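Local coordinates for protein short chain alcohol dehydrogenase-related dehydrogenase (Sinorhizobium meliloti, PDB 3TPC) that probably acts as an oxidoreductase of the short-chain dehydrogenase/reductase family, although its substrate is not established, at residues A21-T24 against R25-Q29; G102-A105 against L106-A110; T112-V115 against N116-T120. One frame throughout, in Å; residues are numbered along the deposited sequence.

Interaction 1: residues A21-T24 against R25-Q29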
# COMPACT_ATOMS: atom_id res chain seq x y z
N ALA D 21 19.33 21.64 1.12
CA ALA D 21 20.21 22.49 1.91
C ALA D 21 20.48 21.79 3.25
O ALA D 21 21.63 21.65 3.65
CB ALA D 21 19.58 23.88 2.15
N ALA D 22 19.45 21.32 3.93
CA ALA D 22 19.71 20.82 5.24
C ALA D 22 20.51 19.51 5.18
O ALA D 22 21.28 19.22 6.08
CB ALA D 22 18.44 20.68 6.02
N VAL D 23 20.35 18.76 4.09
CA VAL D 23 21.07 17.51 3.89
C VAL D 23 22.57 17.79 3.71
O VAL D 23 23.44 17.09 4.29
CB VAL D 23 20.49 16.68 2.70
CG1 VAL D 23 21.45 15.64 2.25
CG2 VAL D 23 19.19 16.00 3.12
N THR D 24 22.85 18.81 2.90
CA THR D 24 24.20 19.24 2.64
C THR D 24 24.84 19.71 3.98
O THR D 24 25.93 19.29 4.34
CB THR D 24 24.13 20.32 1.59
OG1 THR D 24 23.44 19.78 0.47
CG2 THR D 24 25.49 20.77 1.15
N ARG D 25 24.09 20.47 4.75
CA ARG D 25 24.56 20.84 6.05
C ARG D 25 24.93 19.64 6.93
O ARG D 25 26.08 19.60 7.43
CB ARG D 25 23.56 21.72 6.75
CG ARG D 25 24.09 23.07 7.04
CD ARG D 25 23.11 23.84 7.93
NE ARG D 25 22.01 24.36 7.11
CZ ARG D 25 20.77 23.86 7.09
NH1 ARG D 25 20.42 22.82 7.87
NH2 ARG D 25 19.87 24.42 6.28
N MSE D 26 24.00 18.69 7.11
CA MSE D 26 24.30 17.51 7.96
C MSE D 26 25.44 16.67 7.45
O MSE D 26 26.21 16.18 8.24
CB MSE D 26 23.06 16.69 8.41
CG MSE D 26 22.70 15.53 7.59
SE MSE D 26 23.88 14.01 7.64
CE MSE D 26 23.29 13.35 5.94
N LEU D 27 25.62 16.58 6.14
CA LEU D 27 26.77 15.87 5.63
C LEU D 27 28.08 16.61 5.92
O LEU D 27 29.04 16.00 6.34
CB LEU D 27 26.61 15.51 4.13
CG LEU D 27 25.49 14.49 3.81
CD1 LEU D 27 25.09 14.49 2.37
CD2 LEU D 27 25.83 13.07 4.23
N ALA D 28 28.09 17.94 5.72
CA ALA D 28 29.29 18.75 6.04
C ALA D 28 29.75 18.62 7.48
O ALA D 28 30.93 18.41 7.74
CB ALA D 28 29.08 20.22 5.67
N GLN D 29 28.80 18.76 8.41
CA GLN D 29 28.99 18.47 9.82
C GLN D 29 29.42 17.04 10.17
O GLN D 29 29.99 16.83 11.23
CB GLN D 29 27.70 18.76 10.59
CG GLN D 29 27.27 20.23 10.71
CD GLN D 29 25.77 20.38 11.09
OE1 GLN D 29 25.09 19.38 11.44
NE2 GLN D 29 25.24 21.60 10.98
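Arg-25 folds back along the helix against Ala-21 and Ala-22, the chain turning at chi3 (-79°) so that the guanidinium lies over the backbone of the preceding turn. Its NH1 comes within 3.4 Å of Ala-22 CA and also touches the methyl of that alanine, while Ala-21 O sits 4.1 Å above the guanidinium plane, over its centre. The same carbonyl accepts the main-chain bond: Arg-25 N donates to Ala-21 O over 2.9 Å in a nearly straight line. Next comes Met-26, present as selenomethionine, whose N bonds to Ala-22 O at 3.0 Å. Its CG lies 3.7 Å from Val-23 O, the chain bends at chi2, and farther out the side chain rests on Ala-229 and Lys-233 of helix 225-237. The whole run belongs to helix 18-29, the first helix of a Rossmann beta-alpha-beta unit, which connects strand 9-12 to strand 33-38 and follows the glycine-rich segment that in this family binds the dinucleotide. Leu-27 faces that sheet, touching Phe-10, Val-12 and Val-34. It lies beside Val-23 and points the same way, with Val-23 CG1 3.8 Å from Leu-27 CD1. With CG beside its own backbone N (chi1 -66°), Leu-27 also crowds the carbonyl that its amide uses, its CG standing 3.3 Å from Val-23 O. Ala-28 repeats the pattern with less bulk: its N donates to Thr-24 O, and its CB approaches the same oxygen at 3.5 Å. The hydroxyl of Thr-24 is engaged one turn back, where OG1 is hydrogen-bonded to Gly-20 O.

Interaction 2: residues G102-A105 against L106-A110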
# COMPACT_ATOMS: atom_id res chain seq x y z
N GLY D 102 -9.77 26.94 -17.79
CA GLY D 102 -9.84 25.81 -18.71
C GLY D 102 -9.11 24.64 -18.08
O GLY D 102 -8.69 24.70 -16.92
N PRO D 103 -8.93 23.55 -18.82
CA PRO D 103 -8.13 22.44 -18.28
C PRO D 103 -6.68 22.80 -17.96
O PRO D 103 -6.12 23.76 -18.52
CB PRO D 103 -8.20 21.35 -19.37
CG PRO D 103 -8.82 22.01 -20.55
CD PRO D 103 -9.55 23.24 -20.12
N HIS D 104 -6.10 22.02 -17.06
CA HIS D 104 -4.75 22.13 -16.60
C HIS D 104 -3.85 22.18 -17.83
O HIS D 104 -4.03 21.39 -18.71
CB HIS D 104 -4.53 20.83 -15.86
CG HIS D 104 -3.29 20.76 -15.04
ND1 HIS D 104 -2.03 20.82 -15.59
CD2 HIS D 104 -3.12 20.55 -13.71
CE1 HIS D 104 -1.13 20.72 -14.62
NE2 HIS D 104 -1.76 20.55 -13.47
N ALA D 105 -2.90 23.12 -17.92
CA ALA D 105 -2.03 23.18 -19.10
C ALA D 105 -1.28 21.84 -19.25
O ALA D 105 -0.82 21.26 -18.24
CB ALA D 105 -1.03 24.29 -18.93
N LEU D 106 -1.14 21.37 -20.48
CA LEU D 106 -0.34 20.18 -20.70
C LEU D 106 1.12 20.30 -20.26
O LEU D 106 1.63 19.51 -19.45
CB LEU D 106 -0.39 19.73 -22.16
CG LEU D 106 0.16 18.30 -22.28
CD1 LEU D 106 -0.56 17.40 -21.23
CD2 LEU D 106 0.05 17.72 -23.70
N ASP D 107 1.80 21.27 -20.82
CA ASP D 107 3.24 21.42 -20.64
C ASP D 107 3.63 21.71 -19.20
O ASP D 107 4.72 21.37 -18.79
CB ASP D 107 3.77 22.53 -21.56
CG ASP D 107 3.87 23.88 -20.83
OD1 ASP D 107 4.86 24.10 -20.06
OD2 ASP D 107 2.95 24.71 -21.00
N SER D 108 2.77 22.38 -18.44
CA SER D 108 2.97 22.57 -17.01
C SER D 108 3.12 21.21 -16.24
O SER D 108 4.02 21.05 -15.39
CB SER D 108 1.80 23.35 -16.45
OG SER D 108 1.99 23.52 -15.07
N PHE D 109 2.25 20.26 -16.59
CA PHE D 109 2.22 18.92 -16.01
C PHE D 109 3.49 18.10 -16.36
O PHE D 109 4.17 17.55 -15.47
CB PHE D 109 0.94 18.19 -16.49
CG PHE D 109 0.83 16.82 -15.99
CD1 PHE D 109 0.09 16.54 -14.86
CD2 PHE D 109 1.50 15.77 -16.66
CE1 PHE D 109 0.02 15.24 -14.35
CE2 PHE D 109 1.42 14.45 -16.18
CZ PHE D 109 0.71 14.20 -15.02
N ALA D 110 3.82 18.09 -17.66
CA ALA D 110 5.10 17.59 -18.18
C ALA D 110 6.30 18.17 -17.46
O ALA D 110 7.20 17.46 -17.08
CB ALA D 110 5.20 17.82 -19.70
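His-104 reaches over the start of helix 106-132 and sets its imidazole against Phe-109; Ala-105, next in sequence, takes the N-cap position. The alanine has no side-chain acceptor to offer the first turn. Instead, the carboxylate of Glu-95 spans this helix start, its OE2 paired with Ala-105 N and its OE1 with Ser-108 OG. The tight side is the aromatic one. His-104 ND1 donates to Ala-105 O over 2.9 Å, with an angle of 161° at the hydrogen and the oxygen almost exactly in the ring plane. This bond, together with a chi1 of -168° that carries CG away from the backbone N, fixes the imidazole and brings CE1 to 3.8 Å from Phe-109 CB. The two side chains cross at about a right angle, and CE1 meets the Phe-109 ring at its edge. Phe-121 of the second subunit completes the cluster, stacking on Phe-109 and standing edge-to-face to His-104, while Arg-125 of that subunit bonds to His-104 O. A leucine in place of His-104 would probably leave Ala-105 O without its imidazole donor and Phe-121 of the neighbouring subunit without its aromatic edge-to-face partner. The contact is looser on the side of Asp-107. This residue is exposed, and its OD2 comes no nearer than 4.5 Å to Ala-105 CB, although a carboxylate in the first turn may be favoured by the helix dipole. Between these two sides Ser-108 makes a modest methylene contact, its CB lying 3.9 Å from Ala-105 CB.

Interaction 3: residues T112-V115 against N116-T120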
# COMPACT_ATOMS: atom_id res chain seq x y z
N THR D 112 6.58 19.46 -14.41
CA THR D 112 6.64 18.95 -13.05
C THR D 112 7.07 17.50 -13.01
O THR D 112 7.85 17.12 -12.13
CB THR D 112 5.25 19.03 -12.45
OG1 THR D 112 4.87 20.40 -12.37
CG2 THR D 112 5.19 18.37 -11.06
N VAL D 113 6.57 16.69 -13.95
CA VAL D 113 7.05 15.31 -14.12
C VAL D 113 8.54 15.32 -14.49
O VAL D 113 9.31 14.53 -13.96
CB VAL D 113 6.22 14.53 -15.17
CG1 VAL D 113 6.77 13.13 -15.41
CG2 VAL D 113 4.81 14.39 -14.71
N ALA D 114 8.95 16.23 -15.37
CA ALA D 114 10.34 16.29 -15.81
C ALA D 114 11.32 16.67 -14.66
O ALA D 114 12.31 15.95 -14.41
CB ALA D 114 10.48 17.16 -17.05
N VAL D 115 11.00 17.69 -13.89
CA VAL D 115 11.87 18.03 -12.76
C VAL D 115 11.86 16.92 -11.69
O VAL D 115 12.89 16.45 -11.29
CB VAL D 115 11.40 19.30 -12.09
CG1 VAL D 115 12.03 19.44 -10.73
CG2 VAL D 115 11.65 20.52 -12.99
N ASN D 116 10.68 16.52 -11.24
CA ASN D 116 10.54 15.60 -10.12
C ASN D 116 10.93 14.15 -10.47
O ASN D 116 11.66 13.53 -9.72
CB ASN D 116 9.13 15.71 -9.50
CG ASN D 116 8.90 17.06 -8.79
OD1 ASN D 116 9.81 17.63 -8.23
ND2 ASN D 116 7.69 17.55 -8.82
N LEU D 117 10.50 13.66 -11.63
CA LEU D 117 10.73 12.27 -11.99
C LEU D 117 11.93 12.04 -12.97
O LEU D 117 12.83 11.26 -12.66
CB LEU D 117 9.43 11.62 -12.49
CG LEU D 117 9.56 10.22 -13.10
CD1 LEU D 117 10.27 9.20 -12.16
CD2 LEU D 117 8.19 9.70 -13.45
N ILE D 118 11.91 12.70 -14.14
CA ILE D 118 12.97 12.48 -15.13
C ILE D 118 14.30 12.93 -14.56
O ILE D 118 15.31 12.25 -14.76
CB ILE D 118 12.76 13.23 -16.45
CG1 ILE D 118 11.38 13.00 -17.06
CG2 ILE D 118 13.78 12.74 -17.48
CD1 ILE D 118 11.01 11.63 -17.10
N GLY D 119 14.26 14.06 -13.83
CA GLY D 119 15.40 14.57 -13.05
C GLY D 119 16.02 13.52 -12.12
O GLY D 119 17.24 13.30 -12.16
N THR D 120 15.21 12.89 -11.27
CA THR D 120 15.81 11.99 -10.30
C THR D 120 16.33 10.74 -11.01
O THR D 120 17.35 10.22 -10.64
CB THR D 120 14.94 11.70 -8.99
OG1 THR D 120 14.57 10.31 -8.89
CG2 THR D 120 13.77 12.51 -8.89
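Asn-116 and Thr-112 lie side by side, one turn apart and pointing the same way. In the asparagine, chi1 (-69°) carries the amide back along Thr-112 and chi2 (-33°) turns ND2 to within 3.5 Å of Thr-112 CG2, while OD1 approaches Val-115 CG1. ND2 finds its polar partner elsewhere, in Thr-91 O. Leu-117 swings the other way, its CG anti to the backbone N (chi1 171°), and runs alongside Val-113 with CD2 4.2 Å from Val-113 CG1. Ile-118 keeps CG1 beside its backbone N, 3.7 Å from Ala-114 CA. Beneath these side chains the helix widens. Val-113 O is gripped twice, by Leu-117 N at 2.8 Å and by Ile-118 N at 3.2 Å, and Gly-119 N then reaches Ala-114 O at 2.8 Å, five residues back. Gly-119 closes on the preceding turn so tightly that a CB would clash with Val-115 O; its CA instead makes a CH...O contact there of 3.6 Å. Asn-116 also packs on Tyr-163 and Ser-166 of helix 161-181. A pi-type turn at an asparagine facing the tyrosine of a YxxxK sequence is consistent with the Asn-Ser-Tyr-Lys tetrad of short-chain dehydrogenases.

In the fold
Interactions 2 and 3 are consecutive on helix 106-132, their centres 15 Å apart, and both touch the second subunit: Phe-109 of one chain packs on Leu-117 and Ile-118 of the other, so the helix start and the widened turn meet across the interface. Within a chain, the Ser-108 O to Thr-112 OG1 hydrogen bond ties the two together. In interaction 3, Asn-116 packs against Tyr-163, in the probable active site. Interaction 1 lies on the opposite side of the chain's centre, its centre 23 Å from that of interaction 3 and 35 Å from that of interaction 2. It touches no other subunit and belongs to the probable dinucleotide-binding half of the Rossmann fold.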